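Local coordinates for leucine-rich repeat protein (PDB 4ECN) that is of unknown function but, as an extracellular leucine-rich repeat protein of a gut Bacteroides, probably binds other proteins, at residues Ser700-Ser705 with Thr731-Arg736. Residues are numbered along the deposited sequence; the frame is centred on the assembly and turned at random.
Sequences STIILS and TTIDLR
Ser-700 meets Thr-731 and Thr-732 at the start of two neighbouring strands in the parallel sheet of a leucine-rich repeat solenoid, a worked example of how successive coils stack. Its carbonyl oxygen takes three hydrogen bonds: from Thr-732 N in the carbonyl plane, and from Thr-731 N and, at 3.1 Å, Thr-731 OG1, both tilted from that plane. Thr-731 OG1 reaches the oxygen because chi1 (56°) sets it between its own backbone N and carbonyl carbon.

Thr-701 lies alongside Thr-732 on the face of the sheet turned away from the solenoid interior, its CG2 3.7 Å from Thr-732 CB, while Thr-732 OG1 is bonded onward to Asn-757 and Leu-404 of helix 402-409 touches this threonine. Ile-702 turns to the interior, where its CG2 meets Ile-733 CG2 at 3.9 Å; its backbone pairs in both directions, N to Thr-732 O and O from Asp-734 N, the latter nearly straight at 173°.

Ile-703 returns to the threonine face and sets its CG2 beside the Asp-734 carboxylate. Leu-704 and Leu-735 point the same way into the core, Leu-704 CB 3.8 Å from Leu-735 CD2, the repeated apolar layer for which the family is named. In the backbone, Leu-704 N donates to Asp-734 O at 2.9 Å, while the side-chain amide of Asn-738 bonds the carbonyls of both leucines, as asparagines do in leucine-rich repeats.

Ser-705 ends the run with its CB against Asp-734, whose carboxylate carbon lies in plane at the edge of the Arg-736 guanidinium, brought there by a bend at chi3. An alanine in place of Asp-734 would probably leave the Arg-736 guanidinium without this mate and able to swing. Arg-736 NE donates at 3.1 Å to the syn lone pair of Asp-734 OD1, which lies within 4° of the guanidinium plane.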
ATOM      1  N   SER A 700      13.515  12.020 -30.998  1.00 37.27           N
ATOM      2  CA  SER A 700      13.846  13.398 -30.604  1.00 36.61           C
ATOM      3  C   SER A 700      14.958  13.430 -29.554  1.00 43.09           C
ATOM      4  O   SER A 700      15.626  14.451 -29.416  1.00 44.76           O
ATOM      5  CB  SER A 700      12.619  14.120 -30.074  1.00 38.27           C
ATOM      6  OG  SER A 700      12.132  13.505 -28.899  1.00 48.02           O
ATOM      7  N   THR A 701      15.148  12.320 -28.803  1.00 39.34           N
ATOM      8  CA  THR A 701      16.210  12.148 -27.806  1.00 38.33           C
ATOM      9  C   THR A 701      16.841  10.776 -28.038  1.00 43.97           C
ATOM     10  O   THR A 701      16.113   9.775 -28.048  1.00 43.89           O
ATOM     11  CB  THR A 701      15.678  12.320 -26.366  1.00 42.00           C
ATOM     12  OG1 THR A 701      14.945  13.537 -26.259  1.00 51.48           O
ATOM     13  CG2 THR A 701      16.779  12.331 -25.336  1.00 34.56           C
ATOM     14  N   ILE A 702      18.184  10.723 -28.250  1.00 40.24           N
ATOM     15  CA  ILE A 702      18.901   9.453 -28.445  1.00 39.45           C
ATOM     16  C   ILE A 702      19.925   9.367 -27.331  1.00 41.73           C
ATOM     17  O   ILE A 702      20.763  10.256 -27.218  1.00 40.47           O
ATOM     18  CB  ILE A 702      19.517   9.264 -29.877  1.00 42.78           C
ATOM     19  CG1 ILE A 702      20.015   7.837 -30.114  1.00 42.73           C
ATOM     20  CG2 ILE A 702      20.602  10.297 -30.245  1.00 44.34           C
ATOM     21  CD1 ILE A 702      19.005   6.887 -30.381  1.00 50.65           C
ATOM     22  N   ILE A 703      19.828   8.335 -26.466  1.00 38.35           N
ATOM     23  CA  ILE A 703      20.762   8.226 -25.341  1.00 37.20           C
ATOM     24  C   ILE A 703      21.710   7.064 -25.667  1.00 39.07           C
ATOM     25  O   ILE A 703      21.312   5.904 -25.624  1.00 38.17           O
ATOM     26  CB  ILE A 703      20.053   8.101 -23.951  1.00 39.54           C
ATOM     27  CG1 ILE A 703      18.907   9.128 -23.807  1.00 39.17           C
ATOM     28  CG2 ILE A 703      21.055   8.267 -22.812  1.00 39.65           C
ATOM     29  CD1 ILE A 703      18.077   8.995 -22.587  1.00 43.31           C
ATOM     30  N   LEU A 704      22.948   7.410 -26.071  1.00 34.89           N
ATOM     31  CA  LEU A 704      23.992   6.453 -26.458  1.00 34.65           C
ATOM     32  C   LEU A 704      25.238   6.549 -25.572  1.00 40.67           C
ATOM     33  O   LEU A 704      26.326   6.178 -26.028  1.00 40.68           O
ATOM     34  CB  LEU A 704      24.404   6.679 -27.914  1.00 33.93           C
ATOM     35  CG  LEU A 704      23.418   6.203 -28.976  1.00 37.48           C
ATOM     36  CD1 LEU A 704      23.666   6.912 -30.308  1.00 37.57           C
ATOM     37  CD2 LEU A 704      23.403   4.683 -29.100  1.00 36.05           C
ATOM     38  N   SER A 705      25.077   6.987 -24.293  1.00 37.14           N
ATOM     39  CA  SER A 705      26.200   7.125 -23.381  1.00 37.21           C
ATOM     40  C   SER A 705      26.673   5.753 -22.941  1.00 42.30           C
ATOM     41  O   SER A 705      25.908   4.809 -22.989  1.00 43.37           O
ATOM     42  CB  SER A 705      25.848   8.004 -22.178  1.00 42.12           C
ATOM     43  OG  SER A 705      24.978   7.407 -21.234  1.00 56.57           O
ATOM     44  N   THR A 731      16.774  16.479 -31.279  1.00 38.46           N
ATOM     45  CA  THR A 731      17.104  17.701 -30.547  1.00 37.70           C
ATOM     46  C   THR A 731      18.030  17.426 -29.341  1.00 42.14           C
ATOM     47  O   THR A 731      18.728  18.347 -28.897  1.00 42.42           O
ATOM     48  CB  THR A 731      15.834  18.416 -30.101  1.00 40.00           C
ATOM     49  OG1 THR A 731      15.029  17.538 -29.319  1.00 47.59           O
ATOM     50  CG2 THR A 731      15.028  18.903 -31.263  1.00 32.20           C
ATOM     51  N   THR A 732      18.088  16.178 -28.849  1.00 38.22           N
ATOM     52  CA  THR A 732      18.970  15.825 -27.723  1.00 37.54           C
ATOM     53  C   THR A 732      19.844  14.612 -28.083  1.00 42.45           C
ATOM     54  O   THR A 732      19.332  13.606 -28.591  1.00 43.44           O
ATOM     55  CB  THR A 732      18.150  15.547 -26.469  1.00 40.95           C
ATOM     56  OG1 THR A 732      17.121  16.545 -26.294  1.00 43.16           O
ATOM     57  CG2 THR A 732      19.011  15.365 -25.246  1.00 31.74           C
ATOM     58  N   ILE A 733      21.166  14.710 -27.837  1.00 37.99           N
ATOM     59  CA  ILE A 733      22.109  13.614 -28.118  1.00 36.69           C
ATOM     60  C   ILE A 733      23.059  13.435 -26.903  1.00 41.89           C
ATOM     61  O   ILE A 733      23.829  14.355 -26.602  1.00 42.29           O
ATOM     62  CB  ILE A 733      22.916  13.829 -29.439  1.00 38.79           C
ATOM     63  CG1 ILE A 733      22.026  14.176 -30.647  1.00 38.36           C
ATOM     64  CG2 ILE A 733      23.737  12.603 -29.733  1.00 40.18           C
ATOM     65  CD1 ILE A 733      22.797  14.616 -31.890  1.00 38.20           C
ATOM     66  N   ASP A 734      23.018  12.261 -26.226  1.00 38.02           N
ATOM     67  CA  ASP A 734      23.919  11.967 -25.100  1.00 38.28           C
ATOM     68  C   ASP A 734      24.954  10.918 -25.551  1.00 42.31           C
ATOM     69  O   ASP A 734      24.631   9.752 -25.762  1.00 42.34           O
ATOM     70  CB  ASP A 734      23.151  11.512 -23.841  1.00 40.32           C
ATOM     71  CG  ASP A 734      23.975  11.463 -22.562  1.00 52.07           C
ATOM     72  OD1 ASP A 734      25.184  11.786 -22.617  1.00 52.65           O
ATOM     73  OD2 ASP A 734      23.424  11.067 -21.517  1.00 60.32           O
ATOM     74  N   LEU A 735      26.190  11.364 -25.754  1.00 39.50           N
ATOM     75  CA  LEU A 735      27.253  10.505 -26.258  1.00 38.34           C
ATOM     76  C   LEU A 735      28.404  10.429 -25.292  1.00 42.83           C
ATOM     77  O   LEU A 735      29.462   9.950 -25.675  1.00 43.98           O
ATOM     78  CB  LEU A 735      27.734  10.997 -27.636  1.00 37.62           C
ATOM     79  CG  LEU A 735      26.830  10.595 -28.831  1.00 39.59           C
ATOM     80  CD1 LEU A 735      27.122  11.440 -30.006  1.00 38.87           C
ATOM     81  CD2 LEU A 735      27.023   9.137 -29.209  1.00 39.22           C
ATOM     82  N   ARG A 736      28.175  10.775 -24.011  1.00 40.04           N
ATOM     83  CA  ARG A 736      29.196  10.667 -22.960  1.00 40.27           C
ATOM     84  C   ARG A 736      29.699   9.268 -22.767  1.00 45.85           C
ATOM     85  O   ARG A 736      28.940   8.325 -22.963  1.00 45.83           O
ATOM     86  CB  ARG A 736      28.658  11.111 -21.611  1.00 39.20           C
ATOM     87  CG  ARG A 736      28.452  12.579 -21.398  1.00 41.76           C
ATOM     88  CD  ARG A 736      27.880  12.732 -20.025  1.00 45.66           C
ATOM     89  NE  ARG A 736      26.677  11.908 -19.898  1.00 68.09           N
ATOM     90  CZ  ARG A 736      26.340  11.245 -18.800  1.00 84.67           C
ATOM     91  NH1 ARG A 736      27.107  11.314 -17.713  1.00 71.35           N
ATOM     92  NH2 ARG A 736      25.223  10.521 -18.770  1.00 63.43           N
TER